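Local coordinates for teichoic acid D-alanine hydrolase (Staphylococcus aureus, PDB 5ZH8), which catalyses the release of D-alanyl groups from wall teichoic acid and lipoteichoic acid, and affects cell-wall structure and the level of methicillin resistance, at residues A[333-341]-A[379-390]; A[261-271]-A[363-371]. All blocks are in the same frame, centred on the assembly; numbering follows the deposited sequence.

Interaction 1: A[333-341]-A[379-390]; sequences FYAKPTLNR and YNDILKQNKPYN
Pro337 O, at the tip of the hairpin 333-341, receives two consecutive backbone N-H groups: Tyr389 N at 2.7 Å, lying in the carbonyl plane, and Asn390 N at 2.9 Å, coming from above that plane. One carbonyl therefore holds the tail segment twice. The Asn390 side chain extends the grip. With CG beside its own backbone N (chi1 -59°), the amide reaches between Lys336 O and Asn340 OD1. Asn390 ND2 gives one bond to Lys336 O (2.8 Å), which stands 28° out of the amide plane, and another to Asn340 OD1 (2.8 Å), which lies within it. The Asn340 and Asn390 side chains cross at about a right angle, their amide planes 44° apart. Asn340 keeps its ND2 for Leu317 O and Tyr355 OH, so its amide is engaged at both ends.

The Tyr389 ring turns its edge to Asn340 OD1, and Asn390 OD1 sits over one face, offset toward the rim; the Tyr389 hydroxyl hydrogen-bonds to Asp357. Farther along the contact, Tyr379 OH donates to Thr338 O (2.9 Å) on a carbonyl lone pair, approaching in plane. Leu339 packs against this ring, CB close to OH and CD2 3.6 Å from Tyr379 CE2, while Gln385 CB lies over the ring centre. Thr338 CG2 brushes Asn386 OD1, and Thr338 CA makes a CH...O contact with Lys387 O (3.3 Å).

The Lys336 ammonium group forms a salt bridge with Glu328, outside the hairpin, and Leu339 also reaches Tyr354 of strand 349-355. The whole is a β-hairpin turn clasped by the chain as it leaves the C-terminal helix 371-382, at one end of the large antiparallel sheet of a β-lactamase/penicillin-binding protein fold.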
loop_
_atom_site.group_PDB
_atom_site.type_symbol
_atom_site.label_atom_id
_atom_site.label_comp_id
_atom_site.label_asym_id
_atom_site.label_seq_id
_atom_site.Cartn_x
_atom_site.Cartn_y
_atom_site.Cartn_z
ATOM N N PHE A 333 7.658 2.154 -19.558
ATOM C CA PHE A 333 7.941 3.393 -18.811
ATOM C C PHE A 333 7.163 4.593 -19.343
ATOM O O PHE A 333 6.533 4.523 -20.393
ATOM C CB PHE A 333 9.439 3.685 -18.835
ATOM C CG PHE A 333 9.928 4.251 -20.137
ATOM C CD1 PHE A 333 10.249 3.410 -21.207
ATOM C CD2 PHE A 333 10.059 5.620 -20.299
ATOM C CE1 PHE A 333 10.690 3.934 -22.408
ATOM C CE2 PHE A 333 10.495 6.152 -21.504
ATOM C CZ PHE A 333 10.812 5.307 -22.556
ATOM N N TYR A 334 7.228 5.692 -18.604
ATOM C CA TYR A 334 6.451 6.890 -18.904
ATOM C C TYR A 334 7.315 8.035 -19.416
ATOM O O TYR A 334 8.319 8.372 -18.809
ATOM C CB TYR A 334 5.739 7.359 -17.639
ATOM C CG TYR A 334 4.685 6.412 -17.131
ATOM C CD1 TYR A 334 3.378 6.511 -17.576
ATOM C CD2 TYR A 334 4.990 5.422 -16.193
ATOM C CE1 TYR A 334 2.398 5.650 -17.114
ATOM C CE2 TYR A 334 4.013 4.557 -15.725
ATOM C CZ TYR A 334 2.721 4.678 -16.187
ATOM O OH TYR A 334 1.738 3.831 -15.735
ATOM N N ALA A 335 6.906 8.623 -20.534
ATOM C CA ALA A 335 7.419 9.916 -20.968
ATOM C C ALA A 335 6.366 10.958 -20.633
ATOM O O ALA A 335 5.284 10.950 -21.212
ATOM C CB ALA A 335 7.700 9.907 -22.458
ATOM N N LYS A 336 6.682 11.839 -19.686
ATOM C CA LYS A 336 5.737 12.850 -19.215
ATOM C C LYS A 336 6.212 14.265 -19.583
ATOM O O LYS A 336 7.317 14.430 -20.100
ATOM C CB LYS A 336 5.540 12.710 -17.708
ATOM C CG LYS A 336 5.126 11.312 -17.265
ATOM C CD LYS A 336 4.926 11.243 -15.759
ATOM C CE LYS A 336 3.798 10.302 -15.377
ATOM N NZ LYS A 336 2.465 10.855 -15.757
ATOM N N PRO A 337 5.372 15.287 -19.339
ATOM C CA PRO A 337 5.746 16.650 -19.707
ATOM C C PRO A 337 7.033 17.184 -19.085
ATOM O O PRO A 337 7.829 17.801 -19.793
ATOM C CB PRO A 337 4.549 17.471 -19.236
ATOM C CG PRO A 337 3.408 16.547 -19.416
ATOM C CD PRO A 337 3.942 15.210 -18.993
ATOM N N THR A 338 7.237 16.957 -17.790
ATOM C CA THR A 338 8.395 17.529 -17.095
ATOM C C THR A 338 9.481 16.510 -16.792
ATOM O O THR A 338 10.539 16.879 -16.272
ATOM C CB THR A 338 7.980 18.163 -15.758
ATOM O OG1 THR A 338 7.476 17.142 -14.890
ATOM C CG2 THR A 338 6.917 19.206 -15.964
ATOM N N LEU A 339 9.225 15.238 -17.115
ATOM C CA LEU A 339 10.083 14.139 -16.661
ATOM C C LEU A 339 9.720 12.812 -17.309
ATOM O O LEU A 339 8.630 12.662 -17.849
ATOM C CB LEU A 339 9.977 13.995 -15.138
ATOM C CG LEU A 339 8.562 13.787 -14.567
ATOM C CD1 LEU A 339 8.146 12.317 -14.578
ATOM C CD2 LEU A 339 8.467 14.346 -13.149
ATOM N N ASN A 340 10.653 11.866 -17.257
ATOM C CA ASN A 340 10.377 10.465 -17.575
ATOM C C ASN A 340 10.338 9.690 -16.264
ATOM O O ASN A 340 11.117 9.962 -15.349
ATOM C CB ASN A 340 11.447 9.867 -18.501
ATOM C CG ASN A 340 11.291 10.306 -19.949
ATOM O OD1 ASN A 340 10.570 11.260 -20.254
ATOM N ND2 ASN A 340 11.978 9.612 -20.851
ATOM N N ARG A 341 9.442 8.714 -16.186
ATOM C CA ARG A 341 9.178 8.017 -14.944
ATOM C C ARG A 341 9.165 6.499 -15.114
ATOM O O ARG A 341 8.592 5.981 -16.073
ATOM C CB ARG A 341 7.839 8.496 -14.381
ATOM C CG ARG A 341 7.283 7.668 -13.237
ATOM C CD ARG A 341 5.979 8.270 -12.744
ATOM N NE ARG A 341 5.496 7.627 -11.520
ATOM C CZ ARG A 341 4.773 6.507 -11.485
ATOM N NH1 ARG A 341 4.443 5.879 -12.609
ATOM N NH2 ARG A 341 4.380 6.011 -10.327
ATOM N N TYR A 379 13.067 15.707 -6.823
ATOM C CA TYR A 379 13.170 16.133 -8.214
ATOM C C TYR A 379 12.635 17.560 -8.437
ATOM O O TYR A 379 13.279 18.390 -9.087
ATOM C CB TYR A 379 12.415 15.130 -9.081
ATOM C CG TYR A 379 12.525 15.334 -10.574
ATOM C CD1 TYR A 379 13.616 14.848 -11.289
ATOM C CD2 TYR A 379 11.507 15.974 -11.279
ATOM C CE1 TYR A 379 13.695 15.013 -12.663
ATOM C CE2 TYR A 379 11.575 16.149 -12.647
ATOM C CZ TYR A 379 12.666 15.666 -13.339
ATOM O OH TYR A 379 12.722 15.832 -14.702
ATOM N N ASN A 380 11.452 17.830 -7.899
ATOM C CA ASN A 380 10.795 19.110 -8.103
ATOM C C ASN A 380 11.244 20.159 -7.093
ATOM O O ASN A 380 11.613 21.264 -7.480
ATOM C CB ASN A 380 9.275 18.944 -8.033
ATOM C CG ASN A 380 8.743 18.025 -9.112
ATOM O OD1 ASN A 380 9.241 18.021 -10.233
ATOM N ND2 ASN A 380 7.720 17.258 -8.785
ATOM N N ASP A 381 11.209 19.834 -5.804
ATOM C CA ASP A 381 11.460 20.850 -4.785
ATOM C C ASP A 381 12.949 21.117 -4.588
ATOM O O ASP A 381 13.384 22.269 -4.636
ATOM C CB ASP A 381 10.781 20.491 -3.456
ATOM C CG ASP A 381 9.262 20.388 -3.583
ATOM O OD1 ASP A 381 8.684 21.025 -4.494
ATOM O OD2 ASP A 381 8.638 19.671 -2.771
ATOM N N ILE A 382 13.739 20.069 -4.385
ATOM C CA ILE A 382 15.150 20.262 -4.066
ATOM C C ILE A 382 15.982 20.512 -5.322
ATOM O O ILE A 382 16.688 21.514 -5.405
ATOM C CB ILE A 382 15.721 19.083 -3.262
ATOM C CG1 ILE A 382 14.954 18.940 -1.940
ATOM C CG2 ILE A 382 17.205 19.295 -3.010
ATOM C CD1 ILE A 382 15.397 17.778 -1.065
ATOM N N LEU A 383 15.894 19.611 -6.297
ATOM C CA LEU A 383 16.643 19.757 -7.549
ATOM C C LEU A 383 16.007 20.736 -8.542
ATOM O O LEU A 383 16.631 21.080 -9.539
ATOM C CB LEU A 383 16.833 18.395 -8.221
ATOM C CG LEU A 383 17.573 17.331 -7.398
ATOM C CD1 LEU A 383 17.629 16.034 -8.184
ATOM C CD2 LEU A 383 18.969 17.779 -7.020
ATOM N N LYS A 384 14.770 21.161 -8.276
ATOM C CA LYS A 384 14.083 22.210 -9.053
ATOM C C LYS A 384 13.970 21.889 -10.550
ATOM O O LYS A 384 14.256 22.733 -11.405
ATOM C CB LYS A 384 14.754 23.566 -8.827
ATOM C CG LYS A 384 14.724 23.999 -7.381
ATOM C CD LYS A 384 15.446 25.326 -7.178
ATOM C CE LYS A 384 16.962 25.180 -7.274
ATOM N NZ LYS A 384 17.680 26.315 -6.609
ATOM N N GLN A 385 13.537 20.665 -10.847
ATOM C CA GLN A 385 13.406 20.187 -12.228
ATOM C C GLN A 385 11.968 20.187 -12.737
ATOM O O GLN A 385 11.668 19.566 -13.749
ATOM C CB GLN A 385 13.991 18.778 -12.344
ATOM C CG GLN A 385 15.465 18.718 -12.011
ATOM C CD GLN A 385 16.288 19.589 -12.936
ATOM O OE1 GLN A 385 16.421 19.296 -14.117
ATOM N NE2 GLN A 385 16.833 20.669 -12.402
ATOM N N ASN A 386 11.079 20.877 -12.036
ATOM C CA ASN A 386 9.708 20.975 -12.482
ATOM C C ASN A 386 9.651 21.982 -13.635
ATOM O O ASN A 386 9.397 23.164 -13.440
ATOM C CB ASN A 386 8.797 21.381 -11.326
ATOM C CG ASN A 386 7.329 21.334 -11.701
ATOM O OD1 ASN A 386 6.925 20.565 -12.578
ATOM N ND2 ASN A 386 6.524 22.158 -11.044
ATOM N N LYS A 387 9.913 21.501 -14.841
ATOM C CA LYS A 387 9.986 22.375 -16.004
ATOM C C LYS A 387 9.871 21.555 -17.290
ATOM O O LYS A 387 10.157 20.356 -17.280
ATOM C CB LYS A 387 11.303 23.155 -15.976
ATOM C CG LYS A 387 12.543 22.281 -15.987
ATOM C CD LYS A 387 13.788 23.057 -15.595
ATOM C CE LYS A 387 15.042 22.254 -15.921
ATOM N NZ LYS A 387 16.293 22.927 -15.460
ATOM N N PRO A 388 9.464 22.195 -18.403
ATOM C CA PRO A 388 9.188 21.465 -19.633
ATOM C C PRO A 388 10.326 20.547 -20.045
ATOM O O PRO A 388 11.487 20.943 -19.996
ATOM C CB PRO A 388 9.018 22.574 -20.665
ATOM C CG PRO A 388 8.544 23.738 -19.877
ATOM C CD PRO A 388 9.290 23.645 -18.586
ATOM N N TYR A 389 9.977 19.328 -20.440
ATOM C CA TYR A 389 10.958 18.333 -20.857
ATOM C C TYR A 389 10.547 17.677 -22.175
ATOM O O TYR A 389 11.288 17.734 -23.148
ATOM C CB TYR A 389 11.150 17.284 -19.755
ATOM C CG TYR A 389 12.216 16.260 -20.059
ATOM C CD1 TYR A 389 13.472 16.647 -20.527
ATOM C CD2 TYR A 389 11.981 14.894 -19.871
ATOM C CE1 TYR A 389 14.453 15.709 -20.809
ATOM C CE2 TYR A 389 12.963 13.954 -20.156
ATOM C CZ TYR A 389 14.190 14.373 -20.621
ATOM O OH TYR A 389 15.166 13.454 -20.885
ATOM N N ASN A 390 9.372 17.056 -22.191
ATOM C CA ASN A 390 8.797 16.478 -23.402
ATOM C C ASN A 390 7.582 17.293 -23.801
ATOM O O ASN A 390 6.918 17.875 -22.948
ATOM C CB ASN A 390 8.371 15.023 -23.166
ATOM C CG ASN A 390 9.521 14.139 -22.725
ATOM O OD1 ASN A 390 10.614 14.216 -23.280
ATOM N ND2 ASN A 390 9.277 13.291 -21.730
#

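Interaction 2: A[261-271]-A[363-371]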
loop_
_atom_site.group_PDB
_atom_site.type_symbol
_atom_site.label_atom_id
_atom_site.label_comp_id
_atom_site.label_asym_id
_atom_site.label_seq_id
_atom_site.Cartn_x
_atom_site.Cartn_y
_atom_site.Cartn_z
ATOM N N ALA A 261 17.391 -7.375 -1.219
ATOM C CA ALA A 261 16.634 -6.744 -0.147
ATOM C C ALA A 261 15.338 -7.474 0.166
ATOM O O ALA A 261 14.723 -8.080 -0.702
ATOM C CB ALA A 261 16.332 -5.291 -0.504
ATOM N N LYS A 262 14.932 -7.389 1.425
ATOM C CA LYS A 262 13.660 -7.920 1.880
ATOM C C LYS A 262 12.679 -6.759 1.970
ATOM O O LYS A 262 13.033 -5.677 2.437
ATOM C CB LYS A 262 13.823 -8.588 3.248
ATOM C CG LYS A 262 14.883 -9.679 3.271
ATOM C CD LYS A 262 15.137 -10.228 4.672
ATOM C CE LYS A 262 14.081 -11.232 5.104
ATOM N NZ LYS A 262 14.340 -11.751 6.483
ATOM N N GLY A 263 11.453 -6.989 1.517
ATOM C CA GLY A 263 10.403 -5.976 1.552
ATOM C C GLY A 263 9.526 -6.166 2.768
ATOM O O GLY A 263 9.353 -7.288 3.247
ATOM N N TYR A 264 8.964 -5.069 3.266
ATOM C CA TYR A 264 8.192 -5.104 4.506
ATOM C C TYR A 264 6.903 -4.293 4.422
ATOM O O TYR A 264 6.812 -3.304 3.692
ATOM C CB TYR A 264 9.046 -4.593 5.664
ATOM C CG TYR A 264 10.249 -5.454 5.950
ATOM C CD1 TYR A 264 10.161 -6.527 6.827
ATOM C CD2 TYR A 264 11.474 -5.201 5.345
ATOM C CE1 TYR A 264 11.259 -7.323 7.098
ATOM C CE2 TYR A 264 12.577 -5.998 5.604
ATOM C CZ TYR A 264 12.466 -7.057 6.489
ATOM O OH TYR A 264 13.558 -7.851 6.757
ATOM N N ALA A 265 5.910 -4.731 5.182
ATOM C CA ALA A 265 4.678 -3.986 5.348
ATOM C C ALA A 265 4.135 -4.203 6.759
ATOM O O ALA A 265 4.310 -5.282 7.315
ATOM C CB ALA A 265 3.669 -4.427 4.305
ATOM N N TYR A 266 3.544 -3.159 7.341
ATOM C CA TYR A 266 2.745 -3.288 8.561
ATOM C C TYR A 266 1.286 -3.413 8.129
ATOM O O TYR A 266 0.705 -2.444 7.633
ATOM C CB TYR A 266 2.806 -2.049 9.464
ATOM C CG TYR A 266 4.163 -1.498 9.795
ATOM C CD1 TYR A 266 4.765 -0.557 8.969
ATOM C CD2 TYR A 266 4.826 -1.880 10.956
ATOM C CE1 TYR A 266 6.006 -0.022 9.280
ATOM C CE2 TYR A 266 6.066 -1.349 11.280
ATOM C CZ TYR A 266 6.653 -0.420 10.439
ATOM O OH TYR A 266 7.891 0.102 10.747
ATOM N N ASN A 267 0.685 -4.578 8.317
ATOM C CA ASN A 267 -0.771 -4.717 8.179
ATOM C C ASN A 267 -1.325 -4.859 9.587
ATOM O O ASN A 267 -2.188 -4.095 10.026
ATOM C CB ASN A 267 -1.141 -5.915 7.284
ATOM C CG ASN A 267 -2.326 -6.722 7.832
ATOM O OD1 ASN A 267 -2.431 -6.965 9.041
ATOM N ND2 ASN A 267 -3.213 -7.157 6.934
ATOM N N SER A 268 -0.799 -5.846 10.298
ATOM C CA SER A 268 -1.060 -6.004 11.726
ATOM C C SER A 268 0.110 -6.743 12.354
ATOM O O SER A 268 1.012 -7.198 11.640
ATOM C CB SER A 268 -2.364 -6.769 11.948
ATOM O OG SER A 268 -3.488 -5.949 11.657
ATOM N N THR A 269 0.116 -6.832 13.684
ATOM C CA THR A 269 1.118 -7.615 14.409
ATOM C C THR A 269 2.563 -7.296 13.961
ATOM O O THR A 269 3.360 -8.198 13.672
ATOM C CB THR A 269 0.826 -9.125 14.258
ATOM O OG1 THR A 269 1.049 -9.536 12.902
ATOM C CG2 THR A 269 -0.626 -9.428 14.649
ATOM N N GLY A 270 2.873 -6.002 13.882
ATOM C CA GLY A 270 4.232 -5.523 13.643
ATOM C C GLY A 270 4.671 -5.368 12.196
ATOM O O GLY A 270 3.881 -5.503 11.259
ATOM N N LEU A 271 5.962 -5.100 12.039
ATOM C CA LEU A 271 6.618 -5.060 10.735
ATOM C C LEU A 271 6.861 -6.482 10.242
ATOM O O LEU A 271 7.522 -7.256 10.934
ATOM C CB LEU A 271 7.961 -4.335 10.868
ATOM C CG LEU A 271 8.771 -4.053 9.606
ATOM C CD1 LEU A 271 8.046 -3.066 8.702
ATOM C CD2 LEU A 271 10.139 -3.514 9.989
ATOM N N LEU A 363 15.075 5.965 -6.596
ATOM C CA LEU A 363 14.761 5.858 -5.179
ATOM C C LEU A 363 14.116 4.508 -4.895
ATOM O O LEU A 363 13.024 4.214 -5.387
ATOM C CB LEU A 363 13.836 6.999 -4.758
ATOM C CG LEU A 363 13.794 7.315 -3.258
ATOM C CD1 LEU A 363 15.142 7.848 -2.791
ATOM C CD2 LEU A 363 12.683 8.301 -2.925
ATOM N N ALA A 364 14.808 3.690 -4.105
ATOM C CA ALA A 364 14.360 2.338 -3.792
ATOM C C ALA A 364 13.939 2.238 -2.328
ATOM O O ALA A 364 14.695 2.593 -1.427
ATOM C CB ALA A 364 15.465 1.335 -4.098
ATOM N N LEU A 365 12.736 1.731 -2.099
ATOM C CA LEU A 365 12.169 1.653 -0.769
ATOM C C LEU A 365 11.764 0.213 -0.459
ATOM O O LEU A 365 10.945 -0.355 -1.169
ATOM C CB LEU A 365 10.951 2.574 -0.720
ATOM C CG LEU A 365 10.253 2.765 0.615
ATOM C CD1 LEU A 365 11.138 3.532 1.591
ATOM C CD2 LEU A 365 8.937 3.488 0.373
ATOM N N ASN A 366 12.335 -0.370 0.597
ATOM C CA ASN A 366 12.028 -1.761 0.986
ATOM C C ASN A 366 11.137 -1.898 2.234
ATOM O O ASN A 366 10.856 -3.008 2.674
ATOM C CB ASN A 366 13.305 -2.598 1.121
ATOM C CG ASN A 366 14.217 -2.126 2.232
ATOM O OD1 ASN A 366 14.582 -0.961 2.289
ATOM N ND2 ASN A 366 14.614 -3.043 3.105
ATOM N N VAL A 367 10.694 -0.779 2.800
ATOM C CA VAL A 367 9.557 -0.781 3.726
ATOM C C VAL A 367 8.433 -0.029 3.018
ATOM O O VAL A 367 8.575 1.143 2.681
ATOM C CB VAL A 367 9.879 -0.111 5.073
ATOM C CG1 VAL A 367 8.684 -0.210 6.006
ATOM C CG2 VAL A 367 11.107 -0.747 5.707
ATOM N N LYS A 368 7.323 -0.715 2.777
ATOM C CA LYS A 368 6.261 -0.172 1.941
ATOM C C LYS A 368 5.758 1.158 2.478
ATOM O O LYS A 368 5.565 1.328 3.687
ATOM C CB LYS A 368 5.100 -1.153 1.839
ATOM C CG LYS A 368 4.086 -0.802 0.767
ATOM C CD LYS A 368 3.038 -1.908 0.662
ATOM C CE LYS A 368 2.089 -1.684 -0.503
ATOM N NZ LYS A 368 1.443 -0.337 -0.458
ATOM N N GLY A 369 5.548 2.095 1.564
ATOM C CA GLY A 369 5.083 3.423 1.916
ATOM C C GLY A 369 5.020 4.289 0.684
ATOM O O GLY A 369 5.136 3.797 -0.426
ATOM N N ASN A 370 4.844 5.586 0.888
ATOM C CA ASN A 370 4.679 6.520 -0.215
ATOM C C ASN A 370 6.038 6.960 -0.759
ATOM O O ASN A 370 6.676 7.879 -0.228
ATOM C CB ASN A 370 3.865 7.721 0.252
ATOM C CG ASN A 370 3.368 8.570 -0.890
ATOM O OD1 ASN A 370 3.902 8.521 -1.997
ATOM N ND2 ASN A 370 2.336 9.363 -0.624
ATOM N N ASN A 371 6.482 6.308 -1.828
ATOM C CA ASN A 371 7.763 6.649 -2.434
ATOM C C ASN A 371 7.638 7.869 -3.365
ATOM O O ASN A 371 8.610 8.586 -3.584
ATOM C CB ASN A 371 8.325 5.437 -3.194
ATOM C CG ASN A 371 9.835 5.482 -3.337
ATOM O OD1 ASN A 371 10.552 5.822 -2.388
ATOM N ND2 ASN A 371 10.328 5.130 -4.523
#
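Backbone hydrogen bonds centre on Tyr264, which is bridged to Val367. Tyr264 O accepts a nearly straight bond from Lys368 N (2.8 Å, 171° at the hydrogen), whereas Tyr264 N makes a weak, bent one to Asn366 O (2.9 Å). Both segments run in the same direction here, so this is a single parallel bridge. Asn366 O also meets Gly263 CA in a CH...O contact (3.2 Å).

One side-chain hydrogen bond adds to these. Asn366 ND2 reaches Lys262 O at 3.1 Å, nearly along the C=O axis and within its own amide plane. Asn366 CG stands between its backbone N and carbonyl carbon (chi1 64°), folding the amide over toward Lys262. ND2 also bonds to Tyr108 O, and OD1 accepts from Asn89, so both polar ends of this buried amide are satisfied.

Apolar contacts gather on Val367. Val367 CG1, anti to the backbone N (chi1 -177°), meets Leu271 CD1 at 4.0 Å, with the two side chains about perpendicular, and Tyr266 CE1 at 4.2 Å. Leu271 CD1 at the same time lies over a face of the Tyr266 ring, toward its rim. The other branch, CG2, rests loosely near Tyr264 CB, while the Tyr264 hydroxyl bonds to Glu112 and to Phe111 N. Asn370 of the second subunit packs on Tyr266 and Val367.

Together these contacts join the two-stranded ribbon 264-265/272-273 to the end of strand 359-365, where the main antiparallel sheet of the β-lactamase-type fold gives way to the loop before helix 371-382.

The segments alternate along the chain: 261-271 of interaction 2, 333-341 of interaction 1, then 363-371 and 379-390. The contacts do not touch: their centres are 26 Å apart and their nearest atoms about 8 Å. Both reach the large antiparallel sheet, where strand 349-355 separates strand 340-346 from strand 359-365. Helix 371-382 starts at the end of 363-371 and ends in 379-390, so the two contacts occupy opposite ends of this helix. The dimer brings them together: Ser268 hydrogen-bonds to Tyr334 OH of the second subunit, making the loop of interaction 2 and the hairpin of interaction 1 facing parts of the subunit interface.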